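Local atomic coordinates of carbohydrate-binding protein (Flavonifractor plautii, PDB entry 6N1B), a protein that binds the blood group B trisaccharide and, as an N-acetylgalactosamine deacetylase, probably removes the acetyl group from the terminal sugar of the blood group A antigen. Residues V228-G233 and N295-V300; A269-D274 and Q333-S338; V285-C290 and L301-S306. All blocks are in the same frame, centred on the assembly; numbering follows the deposited sequence.

How the contacts relate
The three contacts surround one side of the sugar pocket in what appears to be a beta-propeller. Contact 1 joins two loops beside the bound galactose units; contact 2, the most central, with its centre about 10 Å from that of contact 1, brings together the inner strands of two apparent blades and touches the same alpha-galactose, a calcium ion beside it and a second calcium. Contact 3 lies within one of these sheets, centred about 8 Å from contact 2 and about 16 Å from contact 1. Gln289 and Ser299 tie them together: Gln289 O accepts from Trp271 N at 2.9 Å, Gln289 NE2 is 2.9 Å from Ser299 OG, and Ser299 OG is hydrogen-bonded to Ile334 O at 2.7 Å.

Contact 1. Residues V228-G233 and N295-V300; sequences VGYQNG and NPDGSV. With GLA (alpha-D-galactopyranose), chain B; GAL (beta-D-galactopyranose), chain C.
Tyr230 lies flat on Pro296 where two loops of adjacent four-stranded antiparallel sheets meet at the sugar pocket, an arrangement consistent with neighbouring blades of a beta-propeller. The tight part is this ring and proline: Pro296 CD sits almost exactly over the centre of the Tyr230 ring, 3.5 Å from its centroid, in a CH-pi contact. GAL C6 covers the opposite face, displaced toward the rim. With CG anti to the backbone N (chi1 -162°), the tyrosine ring is carried between proline and sugar. A proline suits the place because its rigid ring offers a broad aliphatic surface. The hydroxyl adds a polar lock, Tyr230 OH donating to Asp297 OD1 at 2.6 Å on the anti side of the carboxylate.

Asp297 and Gly298 are the central residues of a type II beta turn from Pro296 to Ser299, in which Gly298 readily takes the positive phi. The solvent side is looser. There Gln231 and Asn295 lie side by side with their amide planes nearly perpendicular, and Asn295 ND2 donates to Gln231 OE1 at 3.0 Å. The other amide atom of Asn295 shapes its own loop: OD1 takes the backbone N of Asp297 in an Asx turn. On the sugar side, Gly229, with no side chain to intrude, lets GLA O6 come within 3.4 Å of its CA, and O6 accepts a hydrogen bond from Tyr230 N at 2.9 Å.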
# COMPACT_ATOMS: atom_id res chain seq x y z
N VAL A 228 -4.78 -15.77 -12.14
CA VAL A 228 -6.25 -15.67 -11.99
C VAL A 228 -6.67 -14.31 -11.39
O VAL A 228 -7.60 -13.71 -11.91
CB VAL A 228 -6.74 -16.86 -11.11
CG1 VAL A 228 -8.25 -16.69 -10.81
CG2 VAL A 228 -6.44 -18.20 -11.76
N GLY A 229 -6.09 -13.91 -10.25
CA GLY A 229 -6.42 -12.60 -9.75
C GLY A 229 -7.52 -12.63 -8.68
O GLY A 229 -7.50 -13.46 -7.78
N TYR A 230 -8.47 -11.71 -8.83
CA TYR A 230 -9.49 -11.41 -7.78
C TYR A 230 -10.32 -12.64 -7.35
O TYR A 230 -10.66 -12.79 -6.20
CB TYR A 230 -10.41 -10.25 -8.24
CG TYR A 230 -11.18 -9.57 -7.16
CD1 TYR A 230 -10.59 -8.61 -6.37
CD2 TYR A 230 -12.49 -9.90 -6.88
CE1 TYR A 230 -11.29 -7.94 -5.37
CE2 TYR A 230 -13.22 -9.23 -5.95
CZ TYR A 230 -12.62 -8.23 -5.18
OH TYR A 230 -13.38 -7.58 -4.14
N GLN A 231 -10.63 -13.52 -8.37
CA GLN A 231 -11.44 -14.73 -8.03
C GLN A 231 -10.62 -15.95 -7.64
O GLN A 231 -11.21 -17.01 -7.41
CB GLN A 231 -12.36 -15.07 -9.19
CG GLN A 231 -13.28 -13.95 -9.60
CD GLN A 231 -14.31 -13.51 -8.56
OE1 GLN A 231 -14.65 -14.24 -7.68
NE2 GLN A 231 -14.74 -12.19 -8.65
N ASN A 232 -9.30 -15.81 -7.50
CA ASN A 232 -8.47 -16.94 -7.05
C ASN A 232 -8.84 -17.34 -5.65
O ASN A 232 -8.74 -18.57 -5.28
CB ASN A 232 -6.99 -16.61 -7.23
CG ASN A 232 -6.09 -17.81 -7.19
OD1 ASN A 232 -5.11 -17.88 -6.29
ND2 ASN A 232 -6.26 -18.68 -8.14
N GLY A 233 -9.16 -16.38 -4.80
CA GLY A 233 -9.70 -16.69 -3.50
C GLY A 233 -8.83 -17.39 -2.53
O GLY A 233 -7.68 -16.99 -2.26
N ASN A 295 -13.77 -14.47 -2.61
CA ASN A 295 -13.02 -13.37 -3.16
C ASN A 295 -12.97 -12.22 -2.11
O ASN A 295 -13.58 -12.33 -1.09
CB ASN A 295 -13.58 -12.96 -4.56
CG ASN A 295 -15.02 -12.50 -4.43
OD1 ASN A 295 -15.36 -11.78 -3.49
ND2 ASN A 295 -15.85 -12.95 -5.29
N PRO A 296 -12.22 -11.16 -2.45
CA PRO A 296 -12.15 -10.04 -1.47
C PRO A 296 -13.36 -9.15 -1.30
O PRO A 296 -13.26 -8.22 -0.52
CB PRO A 296 -10.96 -9.22 -1.94
CG PRO A 296 -10.12 -10.16 -2.85
CD PRO A 296 -11.17 -11.06 -3.44
N ASP A 297 -14.50 -9.47 -1.90
CA ASP A 297 -15.68 -8.67 -1.60
C ASP A 297 -16.00 -8.70 -0.14
O ASP A 297 -15.94 -9.73 0.51
CB ASP A 297 -16.89 -9.15 -2.39
CG ASP A 297 -16.81 -8.93 -3.88
OD1 ASP A 297 -15.94 -8.17 -4.37
OD2 ASP A 297 -17.77 -9.40 -4.55
N GLY A 298 -16.25 -7.50 0.44
CA GLY A 298 -16.48 -7.46 1.92
C GLY A 298 -15.26 -7.65 2.76
O GLY A 298 -15.36 -7.89 3.96
N SER A 299 -14.06 -7.51 2.15
CA SER A 299 -12.85 -7.74 2.94
C SER A 299 -12.70 -6.86 4.13
O SER A 299 -13.22 -5.73 4.18
CB SER A 299 -11.65 -7.55 2.00
OG SER A 299 -11.61 -6.25 1.35
N VAL A 300 -11.95 -7.40 5.08
CA VAL A 300 -11.65 -6.77 6.33
C VAL A 300 -10.10 -6.69 6.47
O VAL A 300 -9.37 -7.25 5.63
CB VAL A 300 -12.18 -7.55 7.52
CG1 VAL A 300 -13.70 -7.56 7.51
CG2 VAL A 300 -11.68 -9.00 7.56
C1 GLA B . -8.19 -6.17 -9.15
C2 GLA B . -6.90 -5.33 -8.85
C3 GLA B . -5.99 -5.34 -10.10
C4 GLA B . -5.68 -6.80 -10.58
C5 GLA B . -6.99 -7.63 -10.68
C6 GLA B . -6.74 -9.08 -10.79
O2 GLA B . -7.37 -3.96 -8.58
O3 GLA B . -4.66 -4.44 -9.85
O4 GLA B . -4.81 -7.31 -9.63
O5 GLA B . -7.78 -7.57 -9.41
O6 GLA B . -7.98 -9.89 -10.99
C1 GAL C . -12.01 -6.69 -12.24
C2 GAL C . -10.76 -5.91 -11.85
C3 GAL C . -10.20 -6.49 -10.55
C4 GAL C . -11.18 -6.54 -9.39
C5 GAL C . -12.41 -7.23 -9.96
C6 GAL C . -13.51 -7.06 -8.91
O1 GAL C . -12.54 -6.15 -13.43
O2 GAL C . -9.75 -6.07 -12.91
O3 GAL C . -8.95 -5.67 -10.25
O4 GAL C . -11.42 -5.16 -9.06
O5 GAL C . -12.89 -6.52 -11.11
O6 GAL C . -14.57 -7.91 -9.31

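Contact 2. Residues A269-D274 and Q333-S338; sequences APWHQD and QIYRSS. With CA (calcium ion), chain D; CA (calcium ion), chain E; GLA (alpha-D-galactopyranose), chain B.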
# COMPACT_ATOMS: atom_id res chain seq x y z
N ALA A 269 -7.79 -15.74 3.89
CA ALA A 269 -6.87 -15.72 2.77
C ALA A 269 -6.45 -14.30 2.45
O ALA A 269 -7.24 -13.35 2.63
CB ALA A 269 -7.52 -16.33 1.53
N PRO A 270 -5.22 -14.12 1.96
CA PRO A 270 -4.72 -12.79 1.70
C PRO A 270 -5.27 -12.23 0.39
O PRO A 270 -5.42 -12.91 -0.61
CB PRO A 270 -3.20 -12.98 1.58
CG PRO A 270 -3.08 -14.43 1.06
CD PRO A 270 -4.22 -15.14 1.75
N TRP A 271 -5.42 -10.88 0.38
CA TRP A 271 -5.55 -10.12 -0.86
C TRP A 271 -4.42 -9.15 -1.06
O TRP A 271 -3.64 -9.22 -2.03
CB TRP A 271 -6.94 -9.39 -1.03
CG TRP A 271 -7.03 -8.62 -2.32
CD1 TRP A 271 -7.18 -7.24 -2.45
CD2 TRP A 271 -6.86 -9.13 -3.66
NE1 TRP A 271 -7.19 -6.91 -3.75
CE2 TRP A 271 -7.02 -8.03 -4.54
CE3 TRP A 271 -6.73 -10.43 -4.21
CZ2 TRP A 271 -6.94 -8.13 -5.89
CZ3 TRP A 271 -6.67 -10.53 -5.59
CH2 TRP A 271 -6.76 -9.42 -6.44
N HIS A 272 -4.28 -8.17 -0.15
CA HIS A 272 -3.29 -7.10 -0.25
C HIS A 272 -2.73 -6.89 1.17
O HIS A 272 -3.37 -7.25 2.16
CB HIS A 272 -3.88 -5.81 -0.82
CG HIS A 272 -4.01 -5.69 -2.27
ND1 HIS A 272 -3.97 -6.74 -3.15
CD2 HIS A 272 -4.19 -4.57 -3.03
CE1 HIS A 272 -4.07 -6.26 -4.40
NE2 HIS A 272 -4.20 -4.95 -4.37
N GLN A 273 -1.54 -6.29 1.28
CA GLN A 273 -0.88 -6.19 2.60
C GLN A 273 0.19 -5.11 2.62
O GLN A 273 0.72 -4.74 1.58
CB GLN A 273 -0.25 -7.53 3.01
CG GLN A 273 0.78 -8.07 2.00
CD GLN A 273 0.19 -8.77 0.77
OE1 GLN A 273 -0.81 -9.53 0.90
NE2 GLN A 273 0.82 -8.54 -0.42
N ASP A 274 0.48 -4.67 3.87
CA ASP A 274 1.60 -3.74 4.15
C ASP A 274 2.29 -4.35 5.38
O ASP A 274 1.67 -4.74 6.34
CB ASP A 274 1.08 -2.33 4.48
CG ASP A 274 2.18 -1.31 4.67
OD1 ASP A 274 3.18 -1.37 3.88
OD2 ASP A 274 2.04 -0.41 5.52
N GLN A 333 -16.09 -2.58 1.46
CA GLN A 333 -14.93 -3.37 1.89
C GLN A 333 -13.87 -2.43 2.42
O GLN A 333 -13.84 -1.26 1.95
CB GLN A 333 -14.39 -4.23 0.75
CG GLN A 333 -13.55 -3.53 -0.25
CD GLN A 333 -13.35 -4.29 -1.53
OE1 GLN A 333 -12.89 -5.57 -1.47
NE2 GLN A 333 -13.57 -3.72 -2.63
N ILE A 334 -13.01 -2.96 3.31
CA ILE A 334 -11.78 -2.28 3.58
C ILE A 334 -10.74 -2.75 2.62
O ILE A 334 -10.61 -3.99 2.39
CB ILE A 334 -11.32 -2.42 5.03
CG1 ILE A 334 -12.44 -2.09 6.03
CG2 ILE A 334 -10.10 -1.64 5.27
CD1 ILE A 334 -12.97 -0.71 5.92
N TYR A 335 -10.05 -1.82 1.98
CA TYR A 335 -9.06 -2.12 0.96
C TYR A 335 -7.64 -1.94 1.55
O TYR A 335 -7.48 -1.78 2.75
CB TYR A 335 -9.32 -1.27 -0.33
CG TYR A 335 -9.02 -2.01 -1.61
CD1 TYR A 335 -10.00 -2.97 -2.04
CD2 TYR A 335 -7.90 -1.87 -2.38
CE1 TYR A 335 -9.75 -3.74 -3.19
CE2 TYR A 335 -7.62 -2.62 -3.50
CZ TYR A 335 -8.60 -3.59 -3.89
OH TYR A 335 -8.32 -4.41 -5.00
N ARG A 336 -6.63 -2.02 0.69
CA ARG A 336 -5.28 -2.04 1.19
C ARG A 336 -4.93 -0.86 2.01
O ARG A 336 -5.28 0.28 1.66
CB ARG A 336 -4.33 -2.21 -0.01
CG ARG A 336 -2.89 -2.58 0.40
CD ARG A 336 -1.92 -1.43 0.72
NE ARG A 336 -0.56 -2.01 0.74
CZ ARG A 336 0.56 -1.32 0.97
NH1 ARG A 336 0.52 -0.04 1.26
NH2 ARG A 336 1.71 -1.96 1.00
N SER A 337 -4.26 -1.09 3.13
CA SER A 337 -4.01 -0.05 4.12
C SER A 337 -2.53 0.01 4.44
O SER A 337 -1.80 -1.00 4.31
CB SER A 337 -4.86 -0.34 5.33
OG SER A 337 -6.27 -0.34 4.95
N SER A 338 -2.02 1.15 4.86
CA SER A 338 -0.64 1.37 5.26
C SER A 338 -0.60 1.85 6.68
O SER A 338 -1.49 2.51 7.12
CB SER A 338 -0.02 2.36 4.28
OG SER A 338 1.32 2.64 4.58
CA CA D . -4.34 -3.78 -6.10
CA CA E . 4.83 0.23 3.11
C1 GLA B . -8.19 -6.17 -9.15
C2 GLA B . -6.90 -5.33 -8.85
C3 GLA B . -5.99 -5.34 -10.10
C4 GLA B . -5.68 -6.80 -10.58
C5 GLA B . -6.99 -7.63 -10.68
C6 GLA B . -6.74 -9.08 -10.79
O2 GLA B . -7.37 -3.96 -8.58
O3 GLA B . -4.66 -4.44 -9.85
O4 GLA B . -4.81 -7.31 -9.63
O5 GLA B . -7.78 -7.57 -9.41
O6 GLA B . -7.98 -9.89 -10.99
O HOH W 1 4.25 0.94 5.26
O HOH W 2 -6.28 -4.01 -6.53
O HOH W 3 -4.67 -1.95 -5.02
O HOH W 4 -4.89 -2.76 -7.90
O HOH W 5 -3.80 -5.52 -7.22
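This is a buried contact between two edge strands that run side by side without a backbone bond between them: 272-274 and 333-338 are roughly parallel, at 21°, with axes 6.1 Å apart. Each is an outermost strand of a four-stranded antiparallel sheet, consistent with the inner strands of adjacent propeller blades, and side chains fill the gap.

At the pocket end, Trp271, His272 and Tyr335 form an aromatic cluster. Trp271 NE1 donates to Tyr335 OH at 3.0 Å, slightly tilted from the indole plane, while the far end of the indole, at CH2, reaches GLA O5. Tyr335 OH also meets a water, at 2.6 Å, that belongs to the shell of one calcium ion. His272 NE2 binds that ion at 2.1 Å, with Asp120 and three further waters as ligands. Because His272 ND1 donates to Trp271 O in the plane of its own ring, the imidazole is held with NE2 facing the metal.

Arg336 fills the middle. Its CG packs on His272 CB at 3.6 Å, and a bend at chi2 (-88°) swings the guanidinium to Gln273 O, which accepts from NH2 at 3.0 Å and weakly from NE. One guanidinium face lies against Asp274 CB, while NH1 and NH2 bond to Asp56 and Asp122 respectively. These two aspartates and Asp274 OD1, at 2.4 Å, bind the second calcium, so the long arginine probably offsets carboxylate charge beside the metal. Asp274 OD2 is held by Phe339, just past 333-338, and by a calcium-bound water.

Strand 283-291 borders 269-278, with Trp271 and His272 both facing its Gln289 in a classic beta bulge; strand 351-361 flanks 333-342, and strand 52-60 touches Tyr335 and Arg336.

Contact 3. Residues V285-C290 and L301-S306; sequences VCISQC and LHLTTS
A beta hairpin makes this contact: strands 283-291 and 300-306 are the two middle strands of an antiparallel four-stranded sheet, consistent with a propeller blade. Two hydrogen-bonded pairs hold it. Cys286 N donates to Thr304 O at 2.8 Å and Thr304 N returns a bond to Cys286 O; Ser288 and His302 exchange the same two bonds, the one from Ser288 N to His302 O being almost straight at 173°. Between and beyond them, Val285 with Thr305, Ile287 with Leu303 and Gln289 with Leu301 are non-hydrogen-bonded pairs.

The face carrying these residues is largely aliphatic, as suits a surface buried against other elements. Leu303 CD1 reaches Val285 CG1 at 3.7 Å and also approaches Ile287 CG1, so it fills the groove between two residues of the facing strand. Leu301, two residues earlier, does likewise, its CD1 meeting Ile287 CG2 at 3.7 Å while CD2 leans over Gln289.

The face of Cys286, Ser288, His302 and Thr304 is more polar. Thr304 CG2 packs on Cys286 CB at 3.7 Å, leaving OG1 to bond with Phe258 O. Near the strand end, Cys290 SG lies between its backbone N and carbonyl carbon (chi1 61°), which turns it to the His302 ring, 3.5 Å from CD2 and oblique to the ring plane.

Strand 269-278 continues the sheet beside 283-291, and strand 313-314 lies beyond 300-306. Strand 333-342 packs on Ile287 and Leu301, helix 396-404 covers Leu303 through Met399 and Leu403, and Phe258 and Trp312 from loops meet Cys286 on the polar face.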
# COMPACT_ATOMS: atom_id res chain seq x y z
N VAL A 285 5.36 -6.49 11.74
CA VAL A 285 3.92 -6.34 11.89
C VAL A 285 3.33 -6.13 10.54
O VAL A 285 3.84 -5.39 9.74
CB VAL A 285 3.59 -5.20 12.88
CG1 VAL A 285 2.08 -5.07 13.04
CG2 VAL A 285 4.26 -5.42 14.24
N CYS A 286 2.19 -6.82 10.28
CA CYS A 286 1.53 -6.70 8.96
C CYS A 286 0.01 -6.48 9.16
O CYS A 286 -0.63 -7.11 9.98
CB CYS A 286 1.77 -8.02 8.19
SG CYS A 286 0.83 -8.09 6.62
N ILE A 287 -0.45 -5.51 8.36
CA ILE A 287 -1.89 -5.34 8.20
C ILE A 287 -2.25 -5.95 6.87
O ILE A 287 -1.81 -5.52 5.80
CB ILE A 287 -2.26 -3.80 8.27
CG1 ILE A 287 -2.05 -3.30 9.64
CG2 ILE A 287 -3.69 -3.65 7.85
CD1 ILE A 287 -2.46 -1.84 9.85
N SER A 288 -3.09 -6.98 6.95
CA SER A 288 -3.55 -7.77 5.79
C SER A 288 -5.02 -7.46 5.46
O SER A 288 -5.88 -7.65 6.34
CB SER A 288 -3.40 -9.28 6.12
OG SER A 288 -4.02 -10.05 5.15
N GLN A 289 -5.27 -7.02 4.24
CA GLN A 289 -6.63 -7.00 3.72
C GLN A 289 -6.91 -8.41 3.24
O GLN A 289 -6.20 -8.94 2.36
CB GLN A 289 -6.69 -6.02 2.52
CG GLN A 289 -8.05 -6.04 1.86
CD GLN A 289 -8.07 -5.44 0.47
OE1 GLN A 289 -7.04 -4.93 -0.01
NE2 GLN A 289 -9.23 -5.60 -0.24
N CYS A 290 -7.90 -9.07 3.88
CA CYS A 290 -8.10 -10.50 3.77
C CYS A 290 -9.55 -10.85 3.77
O CYS A 290 -10.42 -9.97 4.00
CB CYS A 290 -7.28 -11.24 4.84
SG CYS A 290 -7.75 -10.77 6.53
N LEU A 301 -9.62 -5.97 7.49
CA LEU A 301 -8.20 -6.05 7.82
C LEU A 301 -8.09 -6.97 9.05
O LEU A 301 -8.87 -6.94 9.98
CB LEU A 301 -7.63 -4.69 8.24
CG LEU A 301 -7.72 -3.60 7.21
CD1 LEU A 301 -7.12 -2.31 7.69
CD2 LEU A 301 -7.19 -4.00 5.84
N HIS A 302 -6.97 -7.75 9.02
CA HIS A 302 -6.47 -8.49 10.17
C HIS A 302 -4.98 -8.07 10.47
O HIS A 302 -4.33 -7.66 9.52
CB HIS A 302 -6.65 -10.01 10.07
CG HIS A 302 -8.04 -10.48 10.38
ND1 HIS A 302 -8.34 -11.05 11.63
CD2 HIS A 302 -9.18 -10.50 9.68
CE1 HIS A 302 -9.63 -11.34 11.66
NE2 HIS A 302 -10.16 -11.02 10.50
N LEU A 303 -4.58 -8.30 11.69
CA LEU A 303 -3.21 -8.05 12.10
C LEU A 303 -2.47 -9.39 12.24
O LEU A 303 -3.02 -10.31 12.86
CB LEU A 303 -3.18 -7.28 13.42
CG LEU A 303 -1.85 -6.66 13.85
CD1 LEU A 303 -1.56 -5.53 12.92
CD2 LEU A 303 -1.92 -6.28 15.30
N THR A 304 -1.22 -9.43 11.78
CA THR A 304 -0.43 -10.65 11.91
C THR A 304 1.01 -10.20 12.20
O THR A 304 1.44 -9.15 11.70
CB THR A 304 -0.59 -11.54 10.68
OG1 THR A 304 0.14 -12.76 10.95
CG2 THR A 304 -0.21 -10.92 9.38
N THR A 305 1.75 -10.96 12.98
CA THR A 305 3.08 -10.57 13.38
C THR A 305 4.08 -11.71 13.21
O THR A 305 3.66 -12.89 13.12
CB THR A 305 3.12 -10.07 14.82
OG1 THR A 305 2.90 -11.13 15.75
CG2 THR A 305 2.17 -8.94 15.11
N SER A 306 5.37 -11.37 13.21
CA SER A 306 6.44 -12.35 13.00
C SER A 306 7.74 -11.84 13.53
O SER A 306 8.10 -10.68 13.34
CB SER A 306 6.60 -12.55 11.51
OG SER A 306 7.72 -13.41 11.19